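Local coordinates for uncharacterized protein VP0806 (Vibrio parahaemolyticus, PDB 2R5S) that is of unknown function but forms the C-terminal tetratricopeptide-repeat domain of a thioredoxin-domain protein that may act as a protein-disulfide reductase, at residues 54-59 and 80-85; 98-103 and 108-113; 129-134 and 144-149. One frame throughout, in Å; residues are numbered along the deposited sequence.

Interaction 1 of 3, residues 54-59 and 80-85. With EDO (1,2-ethanediol), chain E.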
ATOM      1  N   LYS A  54      -0.050  -0.059  -4.494  1.00 60.49           N
ATOM      2  CA  LYS A  54      -1.229   0.120  -3.665  1.00 60.84           C
ATOM      3  C   LYS A  54      -0.964   1.045  -2.499  1.00 60.20           C
ATOM      4  O   LYS A  54      -1.576   0.953  -1.428  1.00 61.32           O
ATOM      5  CB  LYS A  54      -1.848  -1.242  -3.296  1.00 61.96           C
ATOM      6  CG  LYS A  54      -2.133  -2.100  -4.582  1.00 64.06           C
ATOM      7  CD  LYS A  54      -3.289  -3.069  -4.441  1.00 68.54           C
ATOM      8  CE  LYS A  54      -4.634  -2.334  -4.297  1.00 70.66           C
ATOM      9  NZ  LYS A  54      -5.660  -3.127  -3.510  1.00 71.45           N
ATOM     10  N   GLN A  55      -0.034   1.962  -2.730  1.00 59.04           N
ATOM     11  CA  GLN A  55       0.316   2.976  -1.749  1.00 57.74           C
ATOM     12  C   GLN A  55      -0.332   4.264  -2.207  1.00 56.94           C
ATOM     13  O   GLN A  55       0.353   5.110  -2.718  1.00 57.29           O
ATOM     14  CB  GLN A  55       1.821   3.140  -1.723  1.00 57.25           C
ATOM     15  CG  GLN A  55       2.593   1.811  -1.663  1.00 60.03           C
ATOM     16  CD  GLN A  55       4.049   1.990  -1.316  1.00 59.08           C
ATOM     17  OE1 GLN A  55       4.396   2.251  -0.165  1.00 60.52           O
ATOM     18  NE2 GLN A  55       4.917   1.855  -2.309  1.00 58.88           N
ATOM     19  N   PHE A  56      -1.662   4.373  -2.063  1.00 56.82           N
ATOM     20  CA  PHE A  56      -2.503   5.412  -2.724  1.00 55.59           C
ATOM     21  C   PHE A  56      -2.320   6.795  -2.117  1.00 55.81           C
ATOM     22  O   PHE A  56      -2.350   7.801  -2.797  1.00 54.70           O
ATOM     23  CB  PHE A  56      -3.982   5.026  -2.644  1.00 56.06           C
ATOM     24  CG  PHE A  56      -4.327   3.748  -3.371  1.00 58.10           C
ATOM     25  CD1 PHE A  56      -3.819   3.483  -4.618  1.00 57.98           C
ATOM     26  CD2 PHE A  56      -5.206   2.834  -2.822  1.00 58.97           C
ATOM     27  CE1 PHE A  56      -4.135   2.333  -5.287  1.00 57.29           C
ATOM     28  CE2 PHE A  56      -5.514   1.670  -3.506  1.00 54.11           C
ATOM     29  CZ  PHE A  56      -4.975   1.437  -4.720  1.00 57.46           C
ATOM     30  N   GLU A  57      -2.078   6.820  -0.821  1.00 55.73           N
ATOM     31  CA  GLU A  57      -1.786   8.053  -0.114  1.00 57.37           C
ATOM     32  C   GLU A  57      -0.458   8.699  -0.484  1.00 55.91           C
ATOM     33  O   GLU A  57      -0.397   9.833  -0.856  1.00 54.50           O
ATOM     34  CB  GLU A  57      -1.807   7.772   1.387  1.00 56.58           C
ATOM     35  CG  GLU A  57      -1.685   8.979   2.109  1.00 60.72           C
ATOM     36  CD  GLU A  57      -3.015   9.404   2.653  1.00 67.77           C
ATOM     37  OE1 GLU A  57      -3.039   9.589   3.888  1.00 61.16           O
ATOM     38  OE2 GLU A  57      -4.017   9.523   1.858  1.00 67.68           O
ATOM     39  N   LEU A  58       0.625   7.962  -0.352  1.00 56.84           N
ATOM     40  CA  LEU A  58       1.873   8.374  -1.004  1.00 55.75           C
ATOM     41  C   LEU A  58       1.648   8.762  -2.490  1.00 55.52           C
ATOM     42  O   LEU A  58       2.124   9.789  -2.898  1.00 55.21           O
ATOM     43  CB  LEU A  58       2.932   7.282  -0.843  1.00 54.78           C
ATOM     44  CG  LEU A  58       3.540   7.030   0.544  1.00 54.15           C
ATOM     45  CD1 LEU A  58       4.612   5.970   0.409  1.00 51.45           C
ATOM     46  CD2 LEU A  58       4.121   8.279   1.289  1.00 47.88           C
ATOM     47  N   ALA A  59       0.912   7.977  -3.293  1.00 56.07           N
ATOM     48  CA  ALA A  59       0.700   8.363  -4.719  1.00 55.63           C
ATOM     49  C   ALA A  59       0.009   9.749  -4.854  1.00 56.49           C
ATOM     50  O   ALA A  59       0.449  10.613  -5.602  1.00 57.10           O
ATOM     51  CB  ALA A  59      -0.074   7.279  -5.514  1.00 56.53           C
ATOM     52  N   ALA A  80      -6.987   9.730 -12.562  1.00 52.49           N
ATOM     53  CA  ALA A  80      -8.293   9.163 -12.726  1.00 51.20           C
ATOM     54  C   ALA A  80      -8.239   7.858 -12.026  1.00 50.09           C
ATOM     55  O   ALA A  80      -9.230   7.444 -11.462  1.00 49.70           O
ATOM     56  CB  ALA A  80      -8.633   8.968 -14.197  1.00 49.62           C
ATOM     57  N   LYS A  81      -7.085   7.188 -12.092  1.00 49.32           N
ATOM     58  CA  LYS A  81      -6.915   5.908 -11.385  1.00 48.20           C
ATOM     59  C   LYS A  81      -7.012   6.068  -9.881  1.00 47.29           C
ATOM     60  O   LYS A  81      -7.681   5.266  -9.236  1.00 46.27           O
ATOM     61  CB  LYS A  81      -5.619   5.213 -11.770  1.00 45.95           C
ATOM     62  CG  LYS A  81      -5.765   4.437 -13.193  1.00 49.04           C
ATOM     63  CD  LYS A  81      -4.355   3.865 -13.578  1.00 50.11           C
ATOM     64  CE  LYS A  81      -4.535   2.839 -14.613  1.00 49.58           C
ATOM     65  NZ  LYS A  81      -3.228   2.074 -14.650  1.00 56.97           N
ATOM     66  N   LEU A  82      -6.379   7.122  -9.346  1.00 48.11           N
ATOM     67  CA  LEU A  82      -6.403   7.359  -7.917  1.00 50.08           C
ATOM     68  C   LEU A  82      -7.809   7.668  -7.489  1.00 49.59           C
ATOM     69  O   LEU A  82      -8.252   7.240  -6.462  1.00 50.84           O
ATOM     70  CB  LEU A  82      -5.439   8.504  -7.553  1.00 52.08           C
ATOM     71  CG  LEU A  82      -5.210   8.791  -6.066  1.00 55.21           C
ATOM     72  CD1 LEU A  82      -4.541   7.499  -5.466  1.00 61.66           C
ATOM     73  CD2 LEU A  82      -4.354  10.038  -5.827  1.00 51.25           C
ATOM     74  N   GLU A  83      -8.555   8.405  -8.294  1.00 50.88           N
ATOM     75  CA  GLU A  83      -9.936   8.755  -7.941  1.00 49.19           C
ATOM     76  C   GLU A  83     -10.862   7.548  -7.990  1.00 48.63           C
ATOM     77  O   GLU A  83     -11.635   7.339  -7.081  1.00 49.13           O
ATOM     78  CB  GLU A  83     -10.445   9.860  -8.818  1.00 48.88           C
ATOM     79  CG  GLU A  83     -11.948  10.147  -8.536  1.00 55.78           C
ATOM     80  CD  GLU A  83     -12.211  10.729  -7.080  1.00 65.10           C
ATOM     81  OE1 GLU A  83     -13.300  10.444  -6.497  1.00 66.24           O
ATOM     82  OE2 GLU A  83     -11.342  11.476  -6.525  1.00 68.67           O
ATOM     83  N   LEU A  84     -10.790   6.714  -9.024  1.00 48.29           N
ATOM     84  CA  LEU A  84     -11.511   5.447  -8.968  1.00 47.34           C
ATOM     85  C   LEU A  84     -11.104   4.548  -7.756  1.00 48.52           C
ATOM     86  O   LEU A  84     -11.963   4.009  -7.099  1.00 48.14           O
ATOM     87  CB  LEU A  84     -11.289   4.733 -10.278  1.00 47.85           C
ATOM     88  CG  LEU A  84     -11.860   5.405 -11.505  1.00 49.20           C
ATOM     89  CD1 LEU A  84     -11.393   4.581 -12.689  1.00 48.06           C
ATOM     90  CD2 LEU A  84     -13.399   5.439 -11.409  1.00 49.52           C
ATOM     91  N   HIS A  85      -9.802   4.431  -7.418  1.00 50.31           N
ATOM     92  CA  HIS A  85      -9.414   3.555  -6.314  1.00 52.10           C
ATOM     93  C   HIS A  85     -10.016   4.062  -5.013  1.00 53.20           C
ATOM     94  O   HIS A  85     -10.465   3.272  -4.161  1.00 52.03           O
ATOM     95  CB  HIS A  85      -7.869   3.428  -6.159  1.00 52.74           C
ATOM     96  CG  HIS A  85      -7.251   2.522  -7.183  1.00 55.48           C
ATOM     97  ND1 HIS A  85      -7.698   1.232  -7.397  1.00 53.81           N
ATOM     98  CD2 HIS A  85      -6.278   2.743  -8.105  1.00 55.98           C
ATOM     99  CE1 HIS A  85      -7.021   0.690  -8.394  1.00 55.32           C
ATOM    100  NE2 HIS A  85      -6.156   1.588  -8.843  1.00 59.03           N
TER
HETATM  101  C1  EDO E   3      -9.351  -0.312  -5.256  1.00 66.62           C
HETATM  102  O1  EDO E   3      -9.597   0.529  -4.094  1.00 68.88           O
HETATM  103  C2  EDO E   3     -10.480  -1.326  -5.401  1.00 68.56           C
HETATM  104  O2  EDO E   3     -10.031  -2.602  -5.857  1.00 69.81           O
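Phe56 and His85 each swing CG away from the carbonyl carbon and beside the backbone N (chi1 -63° and -77°), which brings their rings together between the start of helix 56-63 and helix 73-88. The rings form an offset stack, centroids 4.6 Å apart and planes tilted by 15°. Overlap is partial: Phe56 CZ lies over the rim of one imidazole face, 3.5 Å from His85 CG. His85 CB rests on a face of the phenyl ring as a CH-pi contact, 3.9 Å from the Phe56 centroid, while Lys54 CA lies over the opposite face near its rim. Leu82, one turn before His85, brings its CD1 methyl against the first turn of the facing helix, 3.8 Å from Phe56 CB and 3.5 Å from Phe56 O. Ala59 CB touches the same methyl more loosely, at 4.5 Å.

Both segments fall in a tetratricopeptide-repeat region, and the bend beside the contact is built from two helix ends: Lys54, with positive phi, is the C-prime residue of a Schellman motif that finishes helix 40-52, and Gln55 is the N-cap of helix 56-63. Leu51 of helix 40-52 packs against both Ala59 and Leu82.

Near His85 an ethanediol, probably from the crystallisation liquor, sets C1 at the edge of the imidazole, 3.1 Å from His85 ND1. Its O1 lies 2.9 Å from His85 O, and the molecule is also hydrogen-bonded to Val121 O.

Interaction 2 of 3, residues 98-103 and 108-113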
ATOM      1  N   GLU A  98     -17.761  -3.155   9.033  1.00 54.48           N
ATOM      2  CA  GLU A  98     -17.314  -2.210  10.069  1.00 55.55           C
ATOM      3  C   GLU A  98     -18.282  -2.037  11.236  1.00 56.06           C
ATOM      4  O   GLU A  98     -17.863  -2.132  12.387  1.00 54.56           O
ATOM      5  CB  GLU A  98     -17.012  -0.842   9.465  1.00 55.82           C
ATOM      6  CG  GLU A  98     -15.572  -0.665   9.095  1.00 55.73           C
ATOM      7  CD  GLU A  98     -15.345   0.470   8.122  1.00 57.02           C
ATOM      8  OE1 GLU A  98     -14.173   0.769   7.840  1.00 53.29           O
ATOM      9  OE2 GLU A  98     -16.325   1.055   7.615  1.00 58.24           O
ATOM     10  N   GLN A  99     -19.568  -1.775  10.938  1.00 57.60           N
ATOM     11  CA  GLN A  99     -20.607  -1.645  11.979  1.00 58.57           C
ATOM     12  C   GLN A  99     -20.784  -2.965  12.720  1.00 58.08           C
ATOM     13  O   GLN A  99     -20.918  -3.016  13.941  1.00 58.55           O
ATOM     14  CB  GLN A  99     -21.986  -1.203  11.404  1.00 60.46           C
ATOM     15  CG  GLN A  99     -21.997  -0.056  10.363  1.00 64.33           C
ATOM     16  CD  GLN A  99     -20.951   1.027  10.633  1.00 70.18           C
ATOM     17  OE1 GLN A  99     -20.113   1.358   9.762  1.00 69.38           O
ATOM     18  NE2 GLN A  99     -20.989   1.581  11.850  1.00 71.34           N
ATOM     19  N   GLU A 100     -20.795  -4.033  11.939  1.00 58.14           N
ATOM     20  CA  GLU A 100     -20.827  -5.401  12.429  1.00 57.87           C
ATOM     21  C   GLU A 100     -19.649  -5.802  13.347  1.00 57.35           C
ATOM     22  O   GLU A 100     -19.829  -6.553  14.293  1.00 57.80           O
ATOM     23  CB  GLU A 100     -20.922  -6.344  11.237  1.00 57.11           C
ATOM     24  CG  GLU A 100     -20.757  -7.765  11.626  1.00 59.02           C
ATOM     25  CD  GLU A 100     -21.255  -8.735  10.588  1.00 60.41           C
ATOM     26  OE1 GLU A 100     -20.916  -8.608   9.393  1.00 61.50           O
ATOM     27  OE2 GLU A 100     -21.970  -9.665  10.988  1.00 61.86           O
ATOM     28  N   LEU A 101     -18.454  -5.328  13.063  1.00 56.99           N
ATOM     29  CA  LEU A 101     -17.326  -5.697  13.919  1.00 57.41           C
ATOM     30  C   LEU A 101     -17.301  -4.909  15.196  1.00 58.34           C
ATOM     31  O   LEU A 101     -16.836  -5.408  16.233  1.00 58.93           O
ATOM     32  CB  LEU A 101     -15.994  -5.541  13.212  1.00 57.10           C
ATOM     33  CG  LEU A 101     -14.802  -6.167  13.963  1.00 55.84           C
ATOM     34  CD1 LEU A 101     -15.044  -7.633  14.277  1.00 54.83           C
ATOM     35  CD2 LEU A 101     -13.595  -6.009  13.121  1.00 52.42           C
ATOM     36  N   ALA A 102     -17.790  -3.671  15.117  1.00 59.44           N
ATOM     37  CA  ALA A 102     -17.921  -2.784  16.286  1.00 60.17           C
ATOM     38  C   ALA A 102     -18.848  -3.376  17.346  1.00 60.46           C
ATOM     39  O   ALA A 102     -18.585  -3.243  18.555  1.00 60.77           O
ATOM     40  CB  ALA A 102     -18.418  -1.415  15.856  1.00 60.63           C
ATOM     41  N   ALA A 103     -19.915  -4.034  16.878  1.00 60.15           N
ATOM     42  CA  ALA A 103     -20.933  -4.648  17.731  1.00 60.12           C
ATOM     43  C   ALA A 103     -20.582  -6.082  18.104  1.00 60.29           C
ATOM     44  O   ALA A 103     -21.198  -6.656  19.007  1.00 60.96           O
ATOM     45  CB  ALA A 103     -22.328  -4.581  17.061  1.00 59.77           C
ATOM     46  N   PHE A 108     -13.209 -12.851  16.137  1.00 56.20           N
ATOM     47  CA  PHE A 108     -11.906 -12.737  15.457  1.00 54.73           C
ATOM     48  C   PHE A 108     -12.022 -13.067  13.989  1.00 54.45           C
ATOM     49  O   PHE A 108     -11.324 -12.500  13.189  1.00 54.75           O
ATOM     50  CB  PHE A 108     -10.846 -13.634  16.116  1.00 53.82           C
ATOM     51  CG  PHE A 108     -10.416 -13.147  17.501  1.00 54.74           C
ATOM     52  CD1 PHE A 108     -10.502 -11.794  17.826  1.00 53.29           C
ATOM     53  CD2 PHE A 108      -9.966 -14.032  18.460  1.00 51.86           C
ATOM     54  CE1 PHE A 108     -10.117 -11.316  19.109  1.00 54.96           C
ATOM     55  CE2 PHE A 108      -9.581 -13.577  19.739  1.00 59.94           C
ATOM     56  CZ  PHE A 108      -9.652 -12.208  20.062  1.00 56.59           C
ATOM     57  N   GLU A 109     -12.898 -13.998  13.651  1.00 54.13           N
ATOM     58  CA  GLU A 109     -13.093 -14.417  12.273  1.00 54.54           C
ATOM     59  C   GLU A 109     -13.695 -13.289  11.355  1.00 54.97           C
ATOM     60  O   GLU A 109     -13.476 -13.266  10.130  1.00 54.26           O
ATOM     61  CB  GLU A 109     -13.959 -15.692  12.253  1.00 53.53           C
ATOM     62  CG  GLU A 109     -14.339 -16.113  10.829  1.00 57.10           C
ATOM     63  CD  GLU A 109     -15.345 -17.271  10.732  1.00 54.12           C
ATOM     64  OE1 GLU A 109     -15.248 -18.234  11.511  1.00 56.65           O
ATOM     65  OE2 GLU A 109     -16.226 -17.197   9.863  1.00 53.76           O
ATOM     66  N   LEU A 110     -14.466 -12.385  11.951  1.00 55.27           N
ATOM     67  CA  LEU A 110     -14.995 -11.212  11.233  1.00 55.48           C
ATOM     68  C   LEU A 110     -13.890 -10.205  10.988  1.00 54.52           C
ATOM     69  O   LEU A 110     -13.912  -9.463  10.006  1.00 54.54           O
ATOM     70  CB  LEU A 110     -16.056 -10.505  12.062  1.00 55.75           C
ATOM     71  CG  LEU A 110     -17.479 -10.696  11.552  1.00 57.35           C
ATOM     72  CD1 LEU A 110     -18.381 -10.286  12.702  1.00 57.68           C
ATOM     73  CD2 LEU A 110     -17.651  -9.794  10.308  1.00 58.12           C
ATOM     74  N   ALA A 111     -12.940 -10.191  11.900  1.00 53.82           N
ATOM     75  CA  ALA A 111     -11.848  -9.251  11.832  1.00 54.42           C
ATOM     76  C   ALA A 111     -10.933  -9.633  10.700  1.00 54.17           C
ATOM     77  O   ALA A 111     -10.589  -8.777   9.881  1.00 54.69           O
ATOM     78  CB  ALA A 111     -11.133  -9.118  13.160  1.00 53.41           C
ATOM     79  N   CYS A 112     -10.621 -10.924  10.597  1.00 54.74           N
ATOM     80  CA  CYS A 112      -9.854 -11.472   9.477  1.00 54.67           C
ATOM     81  C   CYS A 112     -10.472 -11.119   8.143  1.00 53.79           C
ATOM     82  O   CYS A 112      -9.777 -10.691   7.238  1.00 55.51           O
ATOM     83  CB  CYS A 112      -9.641 -12.984   9.649  1.00 54.65           C
ATOM     84  SG  CYS A 112      -8.404 -13.336  10.989  1.00 59.96           S
ATOM     85  N   GLU A 113     -11.783 -11.285   8.022  1.00 53.13           N
ATOM     86  CA  GLU A 113     -12.556 -10.957   6.770  1.00 51.46           C
ATOM     87  C   GLU A 113     -12.569  -9.407   6.518  1.00 50.50           C
ATOM     88  O   GLU A 113     -12.305  -8.933   5.421  1.00 48.60           O
ATOM     89  CB  GLU A 113     -13.984 -11.355   6.953  1.00 50.38           C
ATOM     90  CG  GLU A 113     -14.290 -12.760   7.383  1.00 54.89           C
ATOM     91  CD  GLU A 113     -15.818 -13.028   7.292  1.00 61.47           C
ATOM     92  OE1 GLU A 113     -16.354 -13.734   8.174  1.00 63.47           O
ATOM     93  OE2 GLU A 113     -16.489 -12.487   6.353  1.00 61.79           O
TER
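An antiparallel helical hairpin within a tetratricopeptide-repeat region brings Leu101 of helix 92-103 against Leu110 and Ala111 of helix 108-120. The local axes run at 153° to one another and approach to 9.8 Å, with the CA atoms of Leu101 and Leu110 nearest each other across the pair. Leu101 holds CG opposite its backbone N (chi1 -169°) and thereby reaches across with a forked end. One prong, CD1, meets Leu110 CB at 3.8 Å; the other, CD2, settles on Ala111, 3.9 Å from its CA and 4.0 Å from its CB. The leucines slide past each other in opposite directions, and Leu110 carries its methyls alongside Leu101 to the Glu100 side chain.

There the chemistry is mixed. The extended Glu100 side chain crosses Leu110 at about a right angle, and its aliphatic part does much of the touching: CG lies 3.6 Å from Leu110 CD1. The carboxylate follows over the same isopropyl group, with Glu100 OE1 3.6 Å from Leu110 CD2, a van der Waals approach only. Arg96, on the same helix, makes a long, weak ion pair with that oxygen. Glu113 OE2 is 6.6 Å from Glu100 OE1, a like-charge pair that may repel weakly.

Leu130 of helix 124-135 packs on both Leu101 and Ala111, and Leu114 adds to the cover of Leu101. Near the start of helix 108-120, Asn107 OD1 accepts the backbone N-H of Leu110. Antiparallel helices joined by a short turn and packed through small and aliphatic side chains are consistent with the helical hairpins of tetratricopeptide repeats.

Interaction 3 of 3, residues 129-134 and 144-149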
ATOM      1  N   GLU A 129      -3.705  -2.689  11.134  1.00 53.79           N
ATOM      2  CA  GLU A 129      -3.852  -2.136  12.528  1.00 53.14           C
ATOM      3  C   GLU A 129      -4.985  -2.929  13.190  1.00 53.55           C
ATOM      4  O   GLU A 129      -4.879  -3.371  14.324  1.00 51.38           O
ATOM      5  CB  GLU A 129      -4.221  -0.672  12.520  1.00 52.93           C
ATOM      6  CG  GLU A 129      -4.668  -0.122  13.902  1.00 56.14           C
ATOM      7  CD  GLU A 129      -3.539   0.428  14.729  1.00 60.05           C
ATOM      8  OE1 GLU A 129      -2.354   0.213  14.354  1.00 63.38           O
ATOM      9  OE2 GLU A 129      -3.804   1.075  15.789  1.00 64.55           O
ATOM     10  N   LEU A 130      -6.072  -3.173  12.448  1.00 54.31           N
ATOM     11  CA  LEU A 130      -7.114  -4.063  12.965  1.00 55.14           C
ATOM     12  C   LEU A 130      -6.505  -5.332  13.600  1.00 54.86           C
ATOM     13  O   LEU A 130      -6.743  -5.638  14.774  1.00 55.11           O
ATOM     14  CB  LEU A 130      -8.074  -4.494  11.837  1.00 54.88           C
ATOM     15  CG  LEU A 130      -9.416  -4.869  12.443  1.00 54.35           C
ATOM     16  CD1 LEU A 130     -10.152  -3.683  13.169  1.00 52.21           C
ATOM     17  CD2 LEU A 130     -10.291  -5.508  11.361  1.00 49.05           C
ATOM     18  N   LEU A 131      -5.718  -6.057  12.816  1.00 53.94           N
ATOM     19  CA  LEU A 131      -5.158  -7.340  13.235  1.00 53.36           C
ATOM     20  C   LEU A 131      -4.150  -7.155  14.372  1.00 53.59           C
ATOM     21  O   LEU A 131      -4.075  -7.975  15.303  1.00 54.16           O
ATOM     22  CB  LEU A 131      -4.517  -8.014  12.021  1.00 53.09           C
ATOM     23  CG  LEU A 131      -5.486  -8.938  11.203  1.00 54.49           C
ATOM     24  CD1 LEU A 131      -6.939  -8.499  11.316  1.00 51.19           C
ATOM     25  CD2 LEU A 131      -5.146  -9.248   9.715  1.00 53.58           C
ATOM     26  N   TRP A 132      -3.369  -6.080  14.292  1.00 53.18           N
ATOM     27  CA  TRP A 132      -2.282  -5.841  15.187  1.00 52.36           C
ATOM     28  C   TRP A 132      -2.890  -5.751  16.572  1.00 54.02           C
ATOM     29  O   TRP A 132      -2.317  -6.221  17.538  1.00 54.79           O
ATOM     30  CB  TRP A 132      -1.567  -4.510  14.877  1.00 50.75           C
ATOM     31  CG  TRP A 132      -0.618  -4.094  16.048  1.00 51.03           C
ATOM     32  CD1 TRP A 132      -0.750  -3.017  16.926  1.00 47.85           C
ATOM     33  CD2 TRP A 132       0.564  -4.786  16.454  1.00 48.47           C
ATOM     34  NE1 TRP A 132       0.277  -3.038  17.836  1.00 48.74           N
ATOM     35  CE2 TRP A 132       1.095  -4.107  17.556  1.00 47.99           C
ATOM     36  CE3 TRP A 132       1.228  -5.928  15.982  1.00 52.29           C
ATOM     37  CZ2 TRP A 132       2.241  -4.539  18.192  1.00 50.35           C
ATOM     38  CZ3 TRP A 132       2.369  -6.342  16.622  1.00 50.08           C
ATOM     39  CH2 TRP A 132       2.858  -5.674  17.701  1.00 47.79           C
ATOM     40  N   ASN A 133      -4.057  -5.112  16.654  1.00 55.87           N
ATOM     41  CA  ASN A 133      -4.756  -4.881  17.919  1.00 56.68           C
ATOM     42  C   ASN A 133      -5.185  -6.191  18.609  1.00 56.06           C
ATOM     43  O   ASN A 133      -5.322  -6.247  19.816  1.00 54.32           O
ATOM     44  CB  ASN A 133      -5.943  -3.958  17.675  1.00 57.73           C
ATOM     45  CG  ASN A 133      -5.580  -2.478  17.842  1.00 61.00           C
ATOM     46  OD1 ASN A 133      -4.568  -2.130  18.451  1.00 62.97           O
ATOM     47  ND2 ASN A 133      -6.391  -1.613  17.271  1.00 62.10           N
ATOM     48  N   ILE A 134      -5.379  -7.252  17.822  1.00 56.01           N
ATOM     49  CA  ILE A 134      -5.716  -8.568  18.362  1.00 54.75           C
ATOM     50  C   ILE A 134      -4.411  -9.298  18.767  1.00 55.34           C
ATOM     51  O   ILE A 134      -4.298  -9.858  19.851  1.00 56.85           O
ATOM     52  CB  ILE A 134      -6.509  -9.343  17.311  1.00 54.98           C
ATOM     53  CG1 ILE A 134      -7.875  -8.693  17.106  1.00 53.70           C
ATOM     54  CG2 ILE A 134      -6.668 -10.835  17.660  1.00 54.34           C
ATOM     55  CD1 ILE A 134      -8.578  -9.209  15.974  1.00 41.80           C
ATOM     56  N   GLY A 144      -4.429 -19.161  15.435  1.00 56.25           N
ATOM     57  CA  GLY A 144      -3.455 -18.563  14.554  1.00 57.07           C
ATOM     58  C   GLY A 144      -3.891 -18.085  13.184  1.00 57.33           C
ATOM     59  O   GLY A 144      -3.028 -17.755  12.379  1.00 57.86           O
ATOM     60  N   GLU A 145      -5.208 -18.020  12.928  1.00 57.12           N
ATOM     61  CA  GLU A 145      -5.757 -17.458  11.693  1.00 57.04           C
ATOM     62  C   GLU A 145      -5.609 -15.920  11.582  1.00 56.76           C
ATOM     63  O   GLU A 145      -5.605 -15.392  10.493  1.00 58.12           O
ATOM     64  CB  GLU A 145      -7.217 -17.966  11.478  1.00 56.97           C
ATOM     65  CG  GLU A 145      -8.198 -17.063  10.717  1.00 58.89           C
ATOM     66  CD  GLU A 145      -9.645 -17.696  10.502  1.00 60.30           C
ATOM     67  OE1 GLU A 145     -10.591 -16.940  10.090  1.00 60.94           O
ATOM     68  OE2 GLU A 145      -9.843 -18.918  10.776  1.00 59.71           O
ATOM     69  N   VAL A 146      -5.471 -15.209  12.692  1.00 54.49           N
ATOM     70  CA  VAL A 146      -5.237 -13.797  12.675  1.00 53.48           C
ATOM     71  C   VAL A 146      -3.796 -13.411  12.357  1.00 54.19           C
ATOM     72  O   VAL A 146      -3.576 -12.511  11.563  1.00 54.76           O
ATOM     73  CB  VAL A 146      -5.590 -13.136  14.075  1.00 52.95           C
ATOM     74  CG1 VAL A 146      -4.979 -11.754  14.196  1.00 49.33           C
ATOM     75  CG2 VAL A 146      -7.105 -13.119  14.306  1.00 49.89           C
ATOM     76  N   LYS A 147      -2.812 -14.043  13.013  1.00 53.36           N
ATOM     77  CA  LYS A 147      -1.450 -13.887  12.594  1.00 52.45           C
ATOM     78  C   LYS A 147      -1.222 -14.230  11.117  1.00 52.21           C
ATOM     79  O   LYS A 147      -0.468 -13.558  10.467  1.00 52.51           O
ATOM     80  CB  LYS A 147      -0.494 -14.720  13.462  1.00 53.76           C
ATOM     81  CG  LYS A 147       0.938 -14.227  13.401  1.00 54.07           C
ATOM     82  CD  LYS A 147       1.854 -15.431  13.366  1.00 61.68           C
ATOM     83  CE  LYS A 147       2.267 -15.802  14.766  1.00 62.68           C
ATOM     84  NZ  LYS A 147       3.450 -15.035  15.027  1.00 67.24           N
ATOM     85  N   LYS A 148      -1.878 -15.250  10.591  1.00 51.50           N
ATOM     86  CA  LYS A 148      -1.692 -15.620   9.203  1.00 52.29           C
ATOM     87  C   LYS A 148      -2.261 -14.590   8.218  1.00 53.18           C
ATOM     88  O   LYS A 148      -1.685 -14.291   7.138  1.00 54.17           O
ATOM     89  CB  LYS A 148      -2.384 -16.960   8.944  1.00 52.00           C
ATOM     90  CG  LYS A 148      -2.231 -17.436   7.517  1.00 51.98           C
ATOM     91  CD  LYS A 148      -3.004 -18.714   7.291  1.00 53.87           C
ATOM     92  CE  LYS A 148      -3.036 -19.008   5.864  1.00 52.24           C
ATOM     93  NZ  LYS A 148      -1.893 -19.950   5.543  1.00 59.35           N
ATOM     94  N   THR A 149      -3.435 -14.079   8.530  1.00 53.20           N
ATOM     95  CA  THR A 149      -3.968 -13.114   7.600  1.00 53.42           C
ATOM     96  C   THR A 149      -3.197 -11.819   7.716  1.00 51.40           C
ATOM     97  O   THR A 149      -2.941 -11.211   6.727  1.00 50.97           O
ATOM     98  CB  THR A 149      -5.509 -12.894   7.605  1.00 54.27           C
ATOM     99  OG1 THR A 149      -5.724 -11.499   7.736  1.00 58.02           O
ATOM    100  CG2 THR A 149      -6.221 -13.586   8.726  1.00 53.62           C
TER
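No ring, amide or carboxylate takes part where Leu131 and Ile134 meet Val146 and Thr149; branched aliphatic groups make the contact. The one large flat group nearby, the Trp132 indole, starts away from the facing helix and lies against Tyr167, Gln170 and Ile174 of helix 162-174.

Val146 is the wedge. With CG1 opposite the backbone N (chi1 164°), it pushes that methyl between two residues one turn apart: CG1 is 4.1 Å from Leu131 CG and 4.0 Å from Ile134 CG2. It also lies 4.0 Å from Leu131 O, against the helix backbone itself. Ile134 receives it on the CG2 branch, which touches Val146 CG2 as well, at 4.1 Å.

Leu131 then runs on toward Thr149, its CD2 3.1 Å from Thr149 OG1. That closeness deserves caution, because Thr149 CG2 clashes with Glu145 O in the model and the rotation of the threonine is therefore doubtful. As modelled, the hydroxyl is buried without a polar partner.

Both helices lie in a tetratricopeptide-repeat region and pack as antiparallel neighbours, as in its helical hairpins: the axes of the short segments pass 9.6 Å apart at 145°, and helix 145-157 starts just here, with Gly144 as its N-cap. Helix 108-120 lies along one side of the pair: Cys112 packs on Val146 and Thr149, Ala115 on Leu131 and Phe108 on Ile134. Ala141, in the connecting loop, touches both Ile134 and Val146. Helix 162-174 packs against helix 124-135 through Trp132, and Glu129 OE1 is hydrogen-bonded to Tyr167 OH.

In the fold
All three contacts join helices of a wholly helical array, but only interaction 3 is buried; interactions 1 and 2 are partly buried. Interaction 1 stands apart, with nearest atoms about 13 Å from either of the others and in a different repeat region, and it alone uses aromatic stacking. Interactions 2 and 3 lie 12 Å apart between centres and share a boundary: helix 108-120 packs against helix 92-103 in one and flanks the helix pair of the other, with Cys112 SG 3.6 Å from Val146 CG2. From interaction 2 to interaction 3 a carboxylate at the margin gives way to aliphatic branches.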